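Local coordinates for protein EmGH1 (Erythrobacter marinus, PDB 5Z87) that probably hydrolyses beta-glucosidic bonds as a family 3 glycoside hydrolase, removing terminal sugars from substrates such as cellobiose, at residues L41-R46 and P219-P224; P124-E129 and L377-K382; E213-A218 and N226-S231; P264-I269 and D302-E307; R46-A51 and A372-L377. All coordinates share one frame; numbering follows the deposited sequence. Where two conformers were deposited one is given.

Interaction 1. Residues L41-R46 and P219-P224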
# COMPACT_ATOMS: atom_id res chain seq x y z
N LEU A 41 -2.83 29.64 -41.36
CA LEU A 41 -3.73 29.63 -40.22
C LEU A 41 -3.23 28.68 -39.13
O LEU A 41 -2.45 27.76 -39.38
CB LEU A 41 -5.14 29.21 -40.65
CG LEU A 41 -6.28 30.23 -40.69
CD1 LEU A 41 -7.59 29.48 -40.90
CD2 LEU A 41 -6.33 31.05 -39.42
N SER A 42 -3.71 28.91 -37.91
CA SER A 42 -3.34 28.07 -36.79
C SER A 42 -4.03 26.71 -36.90
O SER A 42 -5.11 26.59 -37.50
CB SER A 42 -3.74 28.72 -35.46
OG SER A 42 -5.13 28.56 -35.24
N PRO A 43 -3.41 25.65 -36.35
CA PRO A 43 -4.04 24.32 -36.40
C PRO A 43 -5.46 24.31 -35.86
O PRO A 43 -6.33 23.65 -36.44
CB PRO A 43 -3.10 23.47 -35.54
CG PRO A 43 -1.76 24.09 -35.76
CD PRO A 43 -2.01 25.59 -35.90
N ALA A 44 -5.70 25.03 -34.77
CA ALA A 44 -7.03 25.08 -34.17
C ALA A 44 -8.04 25.72 -35.13
O ALA A 44 -9.16 25.24 -35.28
CB ALA A 44 -6.97 25.86 -32.85
N ARG A 45 -7.65 26.81 -35.79
CA ARG A 45 -8.57 27.46 -36.71
C ARG A 45 -8.79 26.63 -37.97
O ARG A 45 -9.92 26.53 -38.46
CB ARG A 45 -8.07 28.87 -37.02
CG ARG A 45 -8.21 29.77 -35.78
CD ARG A 45 -7.61 31.16 -35.95
NE ARG A 45 -8.41 32.00 -36.84
CZ ARG A 45 -8.04 33.20 -37.27
NH1 ARG A 45 -6.87 33.70 -36.89
NH2 ARG A 45 -8.83 33.89 -38.08
N ARG A 46 -7.75 25.95 -38.46
CA ARG A 46 -7.95 25.06 -39.59
C ARG A 46 -8.85 23.89 -39.21
O ARG A 46 -9.67 23.44 -40.02
CB ARG A 46 -6.61 24.56 -40.14
CG ARG A 46 -5.74 25.68 -40.69
CD ARG A 46 -4.35 25.19 -41.08
NE ARG A 46 -4.44 24.28 -42.22
CZ ARG A 46 -3.39 23.66 -42.77
NH1 ARG A 46 -2.17 23.85 -42.28
NH2 ARG A 46 -3.58 22.85 -43.80
N PRO A 219 8.07 24.00 -27.83
CA PRO A 219 6.67 24.36 -28.13
C PRO A 219 6.58 25.34 -29.29
O PRO A 219 7.29 26.35 -29.33
CB PRO A 219 6.18 25.00 -26.83
CG PRO A 219 7.14 24.57 -25.77
CD PRO A 219 8.45 24.31 -26.44
N ALA A 220 5.71 25.03 -30.26
CA ALA A 220 5.53 25.88 -31.43
C ALA A 220 4.13 25.68 -31.98
O ALA A 220 3.43 24.72 -31.63
CB ALA A 220 6.59 25.59 -32.51
N GLU A 221 3.72 26.60 -32.86
CA GLU A 221 2.38 26.50 -33.44
C GLU A 221 2.23 25.21 -34.23
O GLU A 221 1.22 24.51 -34.12
CB GLU A 221 2.08 27.71 -34.33
CG GLU A 221 0.72 27.66 -34.99
CD GLU A 221 0.43 28.84 -35.92
OE1 GLU A 221 1.23 29.12 -36.85
OE2 GLU A 221 -0.62 29.48 -35.74
N TYR A 222 3.26 24.86 -35.01
CA TYR A 222 3.34 23.63 -35.77
C TYR A 222 4.59 22.86 -35.35
O TYR A 222 5.63 23.47 -35.07
CB TYR A 222 3.42 23.92 -37.29
CG TYR A 222 2.10 24.30 -37.93
CD1 TYR A 222 1.27 23.33 -38.48
CD2 TYR A 222 1.69 25.62 -37.97
CE1 TYR A 222 0.07 23.66 -39.06
CE2 TYR A 222 0.48 25.97 -38.55
CZ TYR A 222 -0.32 24.99 -39.09
OH TYR A 222 -1.52 25.34 -39.66
N LEU A 223 4.49 21.53 -35.34
CA LEU A 223 5.68 20.71 -35.14
C LEU A 223 6.69 20.97 -36.25
O LEU A 223 6.31 21.04 -37.43
CB LEU A 223 5.34 19.21 -35.13
CG LEU A 223 4.55 18.65 -33.96
CD1 LEU A 223 4.75 17.14 -33.93
CD2 LEU A 223 4.97 19.28 -32.64
N PRO A 224 7.97 21.12 -35.93
CA PRO A 224 8.99 21.14 -36.97
C PRO A 224 8.99 19.82 -37.73
O PRO A 224 8.37 18.83 -37.34
CB PRO A 224 10.30 21.35 -36.20
CG PRO A 224 9.87 21.91 -34.87
CD PRO A 224 8.55 21.27 -34.58

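Interaction 2. Residues P124-E129 and L377-K382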
# COMPACT_ATOMS: atom_id res chain seq x y z
N PRO A 124 -5.36 12.35 -43.59
CA PRO A 124 -4.55 11.15 -43.35
C PRO A 124 -4.77 10.63 -41.93
O PRO A 124 -5.35 11.29 -41.07
CB PRO A 124 -3.11 11.64 -43.55
CG PRO A 124 -3.23 13.10 -43.99
CD PRO A 124 -4.56 13.57 -43.48
N ALA A 125 -4.31 9.40 -41.71
CA ALA A 125 -4.34 8.80 -40.39
C ALA A 125 -3.17 9.29 -39.53
O ALA A 125 -2.08 9.57 -40.03
CB ALA A 125 -4.28 7.28 -40.50
N PHE A 126 -3.42 9.42 -38.22
CA PHE A 126 -2.31 9.35 -37.27
C PHE A 126 -1.74 7.94 -37.34
O PHE A 126 -2.48 6.96 -37.45
CB PHE A 126 -2.76 9.67 -35.84
CG PHE A 126 -2.51 11.10 -35.42
CD1 PHE A 126 -1.26 11.68 -35.54
CD2 PHE A 126 -3.55 11.88 -34.92
CE1 PHE A 126 -1.04 13.01 -35.17
CE2 PHE A 126 -3.33 13.21 -34.54
CZ PHE A 126 -2.08 13.77 -34.66
N VAL A 127 -0.42 7.84 -37.33
CA VAL A 127 0.27 6.56 -37.33
C VAL A 127 1.03 6.50 -36.01
O VAL A 127 2.08 7.14 -35.86
CB VAL A 127 1.22 6.40 -38.53
CG1 VAL A 127 1.95 5.06 -38.48
CG2 VAL A 127 0.44 6.54 -39.83
N PHE A 128 0.50 5.75 -35.05
CA PHE A 128 1.01 5.76 -33.68
C PHE A 128 1.98 4.60 -33.49
O PHE A 128 1.65 3.45 -33.80
CB PHE A 128 -0.13 5.66 -32.66
CG PHE A 128 -0.97 6.89 -32.54
CD1 PHE A 128 -0.42 8.08 -32.07
CD2 PHE A 128 -2.32 6.87 -32.87
CE1 PHE A 128 -1.19 9.23 -31.94
CE2 PHE A 128 -3.10 8.00 -32.73
CZ PHE A 128 -2.52 9.20 -32.28
N GLU A 129 3.17 4.91 -32.98
CA GLU A 129 4.15 3.87 -32.64
C GLU A 129 4.56 4.05 -31.18
O GLU A 129 4.13 4.99 -30.51
CB GLU A 129 5.35 3.92 -33.59
CG GLU A 129 4.97 3.71 -35.07
CD GLU A 129 4.63 2.27 -35.40
OE1 GLU A 129 4.07 2.03 -36.49
OE2 GLU A 129 4.91 1.37 -34.57
N LEU A 377 -8.50 16.62 -35.22
CA LEU A 377 -8.15 17.35 -36.44
C LEU A 377 -7.10 18.42 -36.17
O LEU A 377 -6.16 18.58 -36.95
CB LEU A 377 -9.41 17.97 -37.04
CG LEU A 377 -10.39 16.91 -37.56
CD1 LEU A 377 -11.68 17.58 -38.00
CD2 LEU A 377 -9.77 16.11 -38.69
N ALA A 378 -7.24 19.14 -35.06
CA ALA A 378 -6.27 20.20 -34.76
C ALA A 378 -4.89 19.61 -34.54
O ALA A 378 -3.88 20.18 -34.99
CB ALA A 378 -6.73 21.00 -33.54
N ALA A 379 -4.82 18.45 -33.88
CA ALA A 379 -3.53 17.80 -33.69
C ALA A 379 -2.94 17.38 -35.03
O ALA A 379 -1.74 17.53 -35.26
CB ALA A 379 -3.69 16.59 -32.75
N LYS A 380 -3.78 16.87 -35.94
CA LYS A 380 -3.28 16.46 -37.25
C LYS A 380 -2.72 17.65 -38.03
O LYS A 380 -1.64 17.56 -38.62
CB LYS A 380 -4.39 15.75 -38.04
CG LYS A 380 -4.81 14.44 -37.43
CD LYS A 380 -5.87 13.72 -38.24
CE LYS A 380 -5.89 12.23 -37.84
NZ LYS A 380 -6.95 11.43 -38.53
N PHE A 381 -3.43 18.78 -38.02
CA PHE A 381 -2.89 19.97 -38.66
C PHE A 381 -1.55 20.36 -38.05
O PHE A 381 -0.56 20.56 -38.77
CB PHE A 381 -3.90 21.13 -38.57
CG PHE A 381 -5.03 21.03 -39.59
CD1 PHE A 381 -4.76 21.16 -40.96
CD2 PHE A 381 -6.34 20.81 -39.19
CE1 PHE A 381 -5.78 21.06 -41.91
CE2 PHE A 381 -7.37 20.72 -40.13
CZ PHE A 381 -7.09 20.84 -41.49
N LYS A 382 -1.48 20.41 -36.71
CA LYS A 382 -0.25 20.77 -36.01
C LYS A 382 0.92 19.85 -36.38
O LYS A 382 2.07 20.30 -36.49
CB LYS A 382 -0.48 20.75 -34.49
CG LYS A 382 0.75 21.16 -33.67
CD LYS A 382 0.39 21.69 -32.27
CE LYS A 382 1.64 22.16 -31.53
NZ LYS A 382 1.36 22.68 -30.15

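Interaction 3. Residues E213-A218 and N226-S231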
# COMPACT_ATOMS: atom_id res chain seq x y z
N GLU A 213 10.03 17.73 -25.34
CA GLU A 213 10.70 18.71 -26.18
C GLU A 213 11.70 18.06 -27.14
O GLU A 213 12.04 18.67 -28.15
CB GLU A 213 11.34 19.78 -25.28
CG GLU A 213 10.26 20.68 -24.64
CD GLU A 213 10.78 21.72 -23.65
OE1 GLU A 213 11.61 21.39 -22.77
OE2 GLU A 213 10.31 22.88 -23.75
N GLY A 214 12.13 16.83 -26.87
CA GLY A 214 12.91 16.08 -27.83
C GLY A 214 12.07 15.45 -28.93
O GLY A 214 12.44 15.49 -30.10
N LEU A 215 10.93 14.87 -28.56
CA LEU A 215 10.09 14.19 -29.55
C LEU A 215 9.29 15.18 -30.40
O LEU A 215 9.09 14.94 -31.60
CB LEU A 215 9.16 13.20 -28.86
CG LEU A 215 9.76 11.86 -28.43
CD1 LEU A 215 8.80 11.10 -27.52
CD2 LEU A 215 10.13 11.01 -29.65
N GLN A 216 8.82 16.27 -29.81
CA GLN A 216 7.97 17.23 -30.49
C GLN A 216 8.71 18.48 -30.94
O GLN A 216 8.18 19.23 -31.77
CB GLN A 216 6.80 17.68 -29.59
CG GLN A 216 5.77 16.61 -29.28
CD GLN A 216 4.46 17.18 -28.72
OE1 GLN A 216 3.42 16.50 -28.72
NE2 GLN A 216 4.50 18.43 -28.26
N GLY A 217 9.90 18.74 -30.40
CA GLY A 217 10.52 20.04 -30.52
C GLY A 217 10.03 20.98 -29.45
O GLY A 217 9.06 20.73 -28.72
N ALA A 218 10.73 22.11 -29.34
CA ALA A 218 10.31 23.16 -28.44
C ALA A 218 8.90 23.63 -28.81
O ALA A 218 8.54 23.64 -29.99
CB ALA A 218 11.30 24.32 -28.50
N ASN A 226 10.23 16.31 -38.98
CA ASN A 226 10.92 15.18 -38.35
C ASN A 226 10.73 15.15 -36.83
O ASN A 226 11.57 14.62 -36.10
CB ASN A 226 12.40 15.19 -38.73
CG ASN A 226 12.62 14.90 -40.21
OD1 ASN A 226 11.96 14.03 -40.79
ND2 ASN A 226 13.54 15.64 -40.82
N ARG A 227 9.62 15.72 -36.35
CA ARG A 227 9.14 15.56 -34.99
C ARG A 227 7.82 14.80 -35.03
O ARG A 227 7.22 14.63 -36.09
CB ARG A 227 8.95 16.92 -34.31
CG ARG A 227 10.18 17.80 -34.30
CD ARG A 227 11.35 17.16 -33.56
NE ARG A 227 12.54 17.99 -33.67
CZ ARG A 227 13.42 18.18 -32.70
NH1 ARG A 227 14.46 18.96 -32.91
NH2 ARG A 227 13.26 17.59 -31.51
N ILE A 228 7.38 14.33 -33.86
CA ILE A 228 6.14 13.57 -33.74
C ILE A 228 5.43 14.01 -32.47
O ILE A 228 6.04 14.57 -31.55
CB ILE A 228 6.39 12.03 -33.71
CG1 ILE A 228 7.05 11.62 -32.39
CG2 ILE A 228 7.24 11.60 -34.90
CD1 ILE A 228 7.21 10.10 -32.20
N ALA A 229 4.13 13.74 -32.41
CA ALA A 229 3.34 14.04 -31.22
C ALA A 229 3.60 13.04 -30.10
O ALA A 229 3.70 11.82 -30.34
CB ALA A 229 1.85 14.06 -31.57
N THR A 230 3.71 13.55 -28.88
CA THR A 230 3.75 12.73 -27.67
C THR A 230 2.34 12.52 -27.13
O THR A 230 1.50 13.42 -27.22
CB THR A 230 4.60 13.39 -26.58
OG1 THR A 230 4.13 14.72 -26.35
CG2 THR A 230 6.06 13.45 -26.98
N SER A 231 2.10 11.34 -26.57
CA SER A 231 0.90 11.07 -25.77
C SER A 231 1.37 10.65 -24.37
O SER A 231 1.61 9.47 -24.12
CB SER A 231 0.01 10.00 -26.41
OG SER A 231 -0.01 10.14 -27.82
O HOH W 1 14.30 19.28 -29.06

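Interaction 4. Residues P264-I269 and D302-E307. With EDO (1,2-ethanediol), chain K.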
# COMPACT_ATOMS: atom_id res chain seq x y z
N PRO A 264 4.41 15.94 -13.24
CA PRO A 264 5.00 15.69 -14.57
C PRO A 264 4.00 15.86 -15.71
O PRO A 264 4.37 16.38 -16.77
CB PRO A 264 5.52 14.25 -14.48
CG PRO A 264 4.86 13.66 -13.27
CD PRO A 264 4.63 14.80 -12.33
N PHE A 265 2.76 15.43 -15.52
CA PHE A 265 1.72 15.68 -16.51
C PHE A 265 1.49 17.17 -16.67
O PHE A 265 1.39 17.68 -17.80
CB PHE A 265 0.42 14.98 -16.12
CG PHE A 265 0.42 13.49 -16.36
CD1 PHE A 265 0.16 12.98 -17.62
CD2 PHE A 265 0.66 12.61 -15.31
CE1 PHE A 265 0.15 11.61 -17.84
CE2 PHE A 265 0.65 11.24 -15.52
CZ PHE A 265 0.40 10.73 -16.79
N ARG A 266 1.40 17.90 -15.56
CA ARG A 266 1.15 19.33 -15.66
C ARG A 266 2.26 20.03 -16.44
O ARG A 266 1.99 20.89 -17.28
CB ARG A 266 1.01 19.96 -14.27
CG ARG A 266 0.64 21.44 -14.33
CD ARG A 266 0.46 22.03 -12.94
NE ARG A 266 0.11 23.45 -13.00
CZ ARG A 266 -1.01 23.98 -12.52
NH1 ARG A 266 -1.92 23.22 -11.93
NH2 ARG A 266 -1.22 25.29 -12.64
N ALA A 267 3.52 19.65 -16.18
CA ALA A 267 4.63 20.26 -16.89
C ALA A 267 4.63 19.86 -18.37
O ALA A 267 4.85 20.70 -19.24
CB ALA A 267 5.95 19.87 -16.24
N ALA A 268 4.41 18.57 -18.66
CA ALA A 268 4.32 18.11 -20.04
C ALA A 268 3.24 18.85 -20.81
O ALA A 268 3.43 19.22 -21.98
CB ALA A 268 4.05 16.61 -20.08
N ILE A 269 2.08 19.06 -20.18
CA ILE A 269 0.92 19.61 -20.87
C ILE A 269 1.04 21.12 -21.00
O ILE A 269 0.95 21.67 -22.10
CB ILE A 269 -0.37 19.20 -20.14
CG1 ILE A 269 -0.62 17.70 -20.27
CG2 ILE A 269 -1.55 20.00 -20.66
CD1 ILE A 269 -1.06 17.25 -21.66
N ASP A 302 -10.03 22.32 -18.00
CA ASP A 302 -10.35 23.60 -17.36
C ASP A 302 -9.17 24.17 -16.60
O ASP A 302 -8.83 25.34 -16.78
CB ASP A 302 -11.56 23.44 -16.42
CG ASP A 302 -12.85 23.09 -17.15
OD1 ASP A 302 -12.88 23.15 -18.40
OD2 ASP A 302 -13.83 22.74 -16.47
N ASP A 303 -8.53 23.38 -15.73
CA ASP A 303 -7.45 23.93 -14.92
C ASP A 303 -6.20 24.17 -15.76
O ASP A 303 -5.55 25.21 -15.63
CB ASP A 303 -7.10 22.98 -13.77
CG ASP A 303 -8.13 22.99 -12.64
OD1 ASP A 303 -9.10 23.77 -12.67
OD2 ASP A 303 -7.94 22.18 -11.71
N TRP A 304 -5.82 23.21 -16.60
CA TRP A 304 -4.55 23.28 -17.31
C TRP A 304 -4.65 23.85 -18.72
O TRP A 304 -3.62 24.20 -19.29
CB TRP A 304 -3.89 21.90 -17.41
CG TRP A 304 -3.51 21.27 -16.10
CD1 TRP A 304 -3.57 21.84 -14.85
CD2 TRP A 304 -3.02 19.94 -15.91
NE1 TRP A 304 -3.14 20.94 -13.90
CE2 TRP A 304 -2.79 19.77 -14.53
CE3 TRP A 304 -2.74 18.89 -16.78
CZ2 TRP A 304 -2.30 18.57 -13.99
CZ3 TRP A 304 -2.26 17.69 -16.25
CH2 TRP A 304 -2.05 17.55 -14.87
N GLY A 305 -5.85 23.88 -19.30
CA GLY A 305 -6.02 24.45 -20.62
C GLY A 305 -5.58 23.57 -21.76
O GLY A 305 -5.26 24.09 -22.84
N PHE A 306 -5.55 22.24 -21.56
CA PHE A 306 -5.14 21.32 -22.61
C PHE A 306 -6.03 21.45 -23.85
O PHE A 306 -7.26 21.44 -23.75
CB PHE A 306 -5.17 19.89 -22.09
CG PHE A 306 -4.69 18.85 -23.07
CD1 PHE A 306 -3.47 18.98 -23.72
CD2 PHE A 306 -5.44 17.70 -23.30
CE1 PHE A 306 -3.02 17.99 -24.60
CE2 PHE A 306 -5.02 16.72 -24.17
CZ PHE A 306 -3.79 16.85 -24.81
N GLU A 307 -5.40 21.52 -25.02
CA GLU A 307 -6.14 21.61 -26.27
C GLU A 307 -5.86 20.44 -27.20
O GLU A 307 -6.42 20.40 -28.31
CB GLU A 307 -5.83 22.95 -26.95
CG GLU A 307 -6.64 24.09 -26.29
CD GLU A 307 -6.16 25.48 -26.64
OE1 GLU A 307 -5.07 25.62 -27.24
OE2 GLU A 307 -6.88 26.45 -26.31
C1 EDO K . -5.09 24.95 -10.90
O1 EDO K . -6.00 25.07 -9.80
C2 EDO K . -4.81 26.35 -11.44
O2 EDO K . -3.63 26.89 -10.83
O HOH W 2 -1.70 20.61 -11.07

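Interaction 5. Residues R46-A51 and A372-L377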
# COMPACT_ATOMS: atom_id res chain seq x y z
N ARG A 46 -7.75 25.95 -38.46
CA ARG A 46 -7.95 25.06 -39.59
C ARG A 46 -8.85 23.89 -39.21
O ARG A 46 -9.67 23.44 -40.02
CB ARG A 46 -6.61 24.56 -40.14
CG ARG A 46 -5.74 25.68 -40.69
CD ARG A 46 -4.35 25.19 -41.08
NE ARG A 46 -4.44 24.28 -42.22
CZ ARG A 46 -3.39 23.66 -42.77
NH1 ARG A 46 -2.17 23.85 -42.28
NH2 ARG A 46 -3.58 22.85 -43.80
N ALA A 47 -8.75 23.41 -37.97
CA ALA A 47 -9.57 22.27 -37.55
C ALA A 47 -11.04 22.65 -37.43
O ALA A 47 -11.93 21.90 -37.84
CB ALA A 47 -9.07 21.68 -36.23
N ALA A 48 -11.33 23.82 -36.86
CA ALA A 48 -12.71 24.28 -36.80
C ALA A 48 -13.29 24.45 -38.21
O ALA A 48 -14.40 24.00 -38.49
CB ALA A 48 -12.80 25.60 -36.02
N ALA A 49 -12.54 25.10 -39.10
CA ALA A 49 -13.04 25.30 -40.46
C ALA A 49 -13.34 23.97 -41.14
O ALA A 49 -14.36 23.83 -41.83
CB ALA A 49 -12.03 26.12 -41.27
N LEU A 50 -12.49 22.97 -40.93
CA LEU A 50 -12.72 21.67 -41.56
C LEU A 50 -13.90 20.97 -40.93
O LEU A 50 -14.72 20.35 -41.63
CB LEU A 50 -11.46 20.81 -41.45
CG LEU A 50 -11.57 19.37 -41.96
CD1 LEU A 50 -11.99 19.36 -43.42
CD2 LEU A 50 -10.26 18.60 -41.76
N ALA A 51 -14.01 21.03 -39.60
CA ALA A 51 -15.07 20.32 -38.90
C ALA A 51 -16.45 20.83 -39.31
O ALA A 51 -17.41 20.05 -39.38
CB ALA A 51 -14.87 20.43 -37.39
N ALA A 372 -14.68 15.99 -29.71
CA ALA A 372 -13.57 15.06 -29.83
C ALA A 372 -12.92 15.15 -31.21
O ALA A 372 -11.69 15.30 -31.31
CB ALA A 372 -14.06 13.64 -29.54
N ALA A 373 -13.72 15.10 -32.28
CA ALA A 373 -13.14 15.10 -33.63
C ALA A 373 -12.37 16.39 -33.91
O ALA A 373 -11.38 16.37 -34.66
CB ALA A 373 -14.22 14.88 -34.68
N GLU A 374 -12.77 17.51 -33.31
CA GLU A 374 -12.06 18.74 -33.60
C GLU A 374 -10.69 18.75 -32.95
O GLU A 374 -9.72 19.23 -33.56
CB GLU A 374 -12.89 19.96 -33.17
CG GLU A 374 -12.30 21.26 -33.72
CD GLU A 374 -13.17 22.49 -33.45
OE1 GLU A 374 -14.41 22.39 -33.57
OE2 GLU A 374 -12.58 23.55 -33.12
N ARG A 375 -10.57 18.21 -31.73
CA ARG A 375 -9.27 18.07 -31.09
C ARG A 375 -8.33 17.24 -31.95
O ARG A 375 -7.18 17.62 -32.19
CB ARG A 375 -9.42 17.42 -29.70
CG ARG A 375 -10.04 18.32 -28.66
CD ARG A 375 -10.88 17.54 -27.68
NE ARG A 375 -11.29 18.39 -26.56
CZ ARG A 375 -11.92 17.96 -25.47
NH1 ARG A 375 -12.22 16.67 -25.33
NH2 ARG A 375 -12.24 18.82 -24.52
N ILE A 376 -8.82 16.09 -32.42
CA ILE A 376 -8.05 15.20 -33.29
C ILE A 376 -7.57 15.94 -34.53
O ILE A 376 -6.39 15.88 -34.90
CB ILE A 376 -8.90 13.98 -33.66
CG1 ILE A 376 -9.26 13.17 -32.42
CG2 ILE A 376 -8.17 13.12 -34.71
CD1 ILE A 376 -8.04 12.55 -31.76
N LEU A 377 -8.50 16.62 -35.22
CA LEU A 377 -8.15 17.35 -36.44
C LEU A 377 -7.10 18.42 -36.17
O LEU A 377 -6.16 18.58 -36.95
CB LEU A 377 -9.41 17.97 -37.04
CG LEU A 377 -10.39 16.91 -37.56
CD1 LEU A 377 -11.68 17.58 -38.00
CD2 LEU A 377 -9.77 16.11 -38.69

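Interaction 1. Residues L41-R46 and P219-P224
Tyr222 reaches out of the loop 219-224 and plants its hydroxyl between two partners of the segment 41-46. The hydroxyl gives its proton to Leu41 O, with OH and O 2.6 Å apart and the donor nearly in line with the C=O bond. The same oxygen accepts from Arg46, whose NH1 lies 3.1 Å from Tyr222 OH in a fairly straight bond (166° at the hydrogen) that runs in the guanidinium plane. The phenol is thus donor and acceptor at once, and the two bonds fix the tip of the ring. Pro43 lies over one face of that ring: its CG sits 3.9 Å from the centroid of the Tyr222 ring, a CH-pi contact. Glu221 meets the same proline, its CG 3.5 Å from Pro43 CD. Arg46 gets to the hydroxyl because its chain bends at chi3 (66°); its charge is paired with Asp387, and NE bonds to Tyr36 O. Ser42, next in the chain after Leu41, is the N-cap of helix 43-51, its OG accepting from Arg45 N at 3.1 Å. OG takes the crowded position between backbone N and carbonyl carbon (chi1 78°), where it can face the first turn. The neighbouring arginine would tend to polarise the phenol and strengthen its short bond to the Leu41 carbonyl, though its pairing with Asp387 would probably temper the effect.

Interaction 2. Residues P124-E129 and L377-K382
In the TIM-barrel-like N-terminal domain of this family 3 enzyme, the entrance to strand 126-129 of the parallel sheet packs against the C-terminal part of helix 366-382. Lys380 and Phe126 carry the contact. The lysine chain runs out extended beyond CG, and its NZ donates to Pro124 O at 3.0 Å, lying in the carbonyl plane with a C=O...N angle of 150°. Gln62 OE1 and Gly90 O also accept from this ammonium, so three oxygens surround a buried charge. On its way the lysine's aliphatic part slants past the phenyl ring, with CG 3.5 Å from Phe126 CE2. Ala379 meets the ring in its plane, at the edge, where its CB is 3.8 Å from Phe126 CZ. A methionine here would probably leave the carbonyls of Pro124 and Gly90 and the amide oxygen of Gln62 without their shared buried donor. Val108 and Gln112 of helix 101-116 touch Val127 of the strand, while Phe126 and Phe128 pair through their backbones with strand 91-93. Helix 366-382, whose Ala379 also touches Ile275 ahead of strand 276-279, thus lies across the N-terminal strand ends and closes the bottom of the barrel, unlike the helices flanking its outside.

Interaction 3. Residues E213-A218 and N226-S231
Gln216 OE1 is gripped from several directions. Thr230 N donates to it at 3.0 Å in a nearly straight bond (166° at the hydrogen), tilted somewhat from the amide plane, and Ile275 N is a further donor. Thr230 OG1 also stands near OE1, in a contact that is weak at best, for this hydroxyl has Ser274 OG as another partner. The amide's other end bonds to Gly273 O, so both the oxygen and the nitrogen of the amide are held and its flip is fixed. The chain beyond CG is extended, which carries the amide from the end of helix 201-216 to the start of strand 229-235. There CG passes 3.1 Å from Ile228 O.

One step back, Leu215 O receives Ile228 N at 2.9 Å, almost straight at 173°. Arg227 folds back at chi2 (-61°) over the helix end, where its NH2 makes a weak bond of 2.7 Å to Gly214 O. A water bridges the same NH2 to Glu213 O, Gly217 CA lies over one guanidinium face, and Glu163 takes the charge through NH1. Gly217 is the first residue to leave helical angles, with positive phi, and a side chain would be jammed against the preceding carbonyl. The apolar side is made by Leu215, its CB 3.6 Å from Thr230 CG2 and its CD2 4.0 Å from Ile228 CD1, with Phe162 and Ala166 of helix 155-171 behind.

A helix thus returns through a short loop into the next parallel strand, the helix-to-strand loop of a (beta/alpha)-barrel, consistent with the TIM-barrel family.

Interaction 4. Residues P264-I269 and D302-E307
Helix 263-270 presents Arg266 and Ile269 to the end of helix 293-303 and the turn after it, with CA atoms 7.1 Å apart at Arg266 and Trp304 and 6.5 Å apart at Ile269 and Phe306. Trp304 is the centre of the contact. Its indole lies flat against the helix surface: Arg266 CA stands 3.7 Å from the centroid of the six-membered ring, only 10° off the normal, and CB covers the same face nearer the rim. With CG anti to N (chi1 -175°) and the chain extended to NE, Arg266 passes obliquely over the indole toward NE1. Its guanidinium is turned 68° from the ring plane and shares a water with Trp304 NE1, both nitrogens donating to it. A weak bond also joins Arg266 NH2 to a 1,2-ethanediol, probably from the crystallisation liquor. Phe265 CB is 3.8 Å from Trp304 CH2. Farther along, Ile269 sends CD1 over the face of Phe306, 4.0 Å from its centroid. Gly305, with positive phi, makes the turn between the two aromatics. Helix 263-270 lies between the end of helix 293-303 and helix 201-216, which Pro264 and Ala267 touch, while Phe265, edge-to-face with Phe235, and Ala268 pack on Val232 of strand 229-235.

Interaction 5. Residues R46-A51 and A372-L377
Helices 43-51 and 366-382 cross here at 131°, obliquely and somewhat nearer perpendicular than antiparallel, with the axes of the two short segments 8.6 Å apart at their closest. The backbones come nearest where Ala47 faces Leu377, their CA atoms 5.2 Å apart, a closeness that the small alanine makes possible. Ala47 CB presses directly on the other helix, 3.7 Å from Glu374 O and 3.8 Å from Leu377 CB. Further along, Leu377 points its isobutyl group at Leu50 and Ala51: its CD2 is 4.0 Å from Leu50 CD2, the two leucines meeting at about a right angle, and its CD1 is 4.3 Å from Ala51 CB. Leu50 brings CD2 there with CG anti to N (chi1 175°).

Glu374 closes the more accessible side of the crossing. Its chain, extended beyond CG, lies across the alanine surface, and OE2 comes to 3.6 Å from Ala48 CB. No hydrogen bond joins the two segments; the carboxylate is instead held by Arg370, one turn earlier on its own helix, in a salt bridge through OE1. Replacing Glu374 with an alanine is likely to uncover Ala47 and Ala48 on this side and leave Arg370 without its carboxylate mate.

Ala47 also touches Ala378, while Arg46 and Leu50 lean on Phe381, so the N-terminal helix is applied to the outer side of helix 366-382. Phe121 adds to the cover over Leu50; away from this contact, Ile376 packs against Ile344 and Arg375 forms a salt bridge with Asp343.

How the interactions relate
Interactions 2 and 5 share helix 366-382: 2 joins it to a barrel strand, and 5 sets the N-terminal helix 43-51 on it. Interaction 1 ties the start of helix 43-51 to the loop 219-224, whose Leu223 N probably bonds to Lys382 O; Arg46 belongs to both 1 and 5. The loop also continues into interaction 3, where Leu223 packs on Gln216. Interactions 2 to 5 are buried and 1 only partly so. Chemistry follows place: 2 and 3 bury polar side chains satisfied by a mix of backbone and side-chain partners at the strand beginnings, 4 relies on aromatic faces, 5 is mostly alanine and leucine, and 1 turns on a tyrosine hydroxyl.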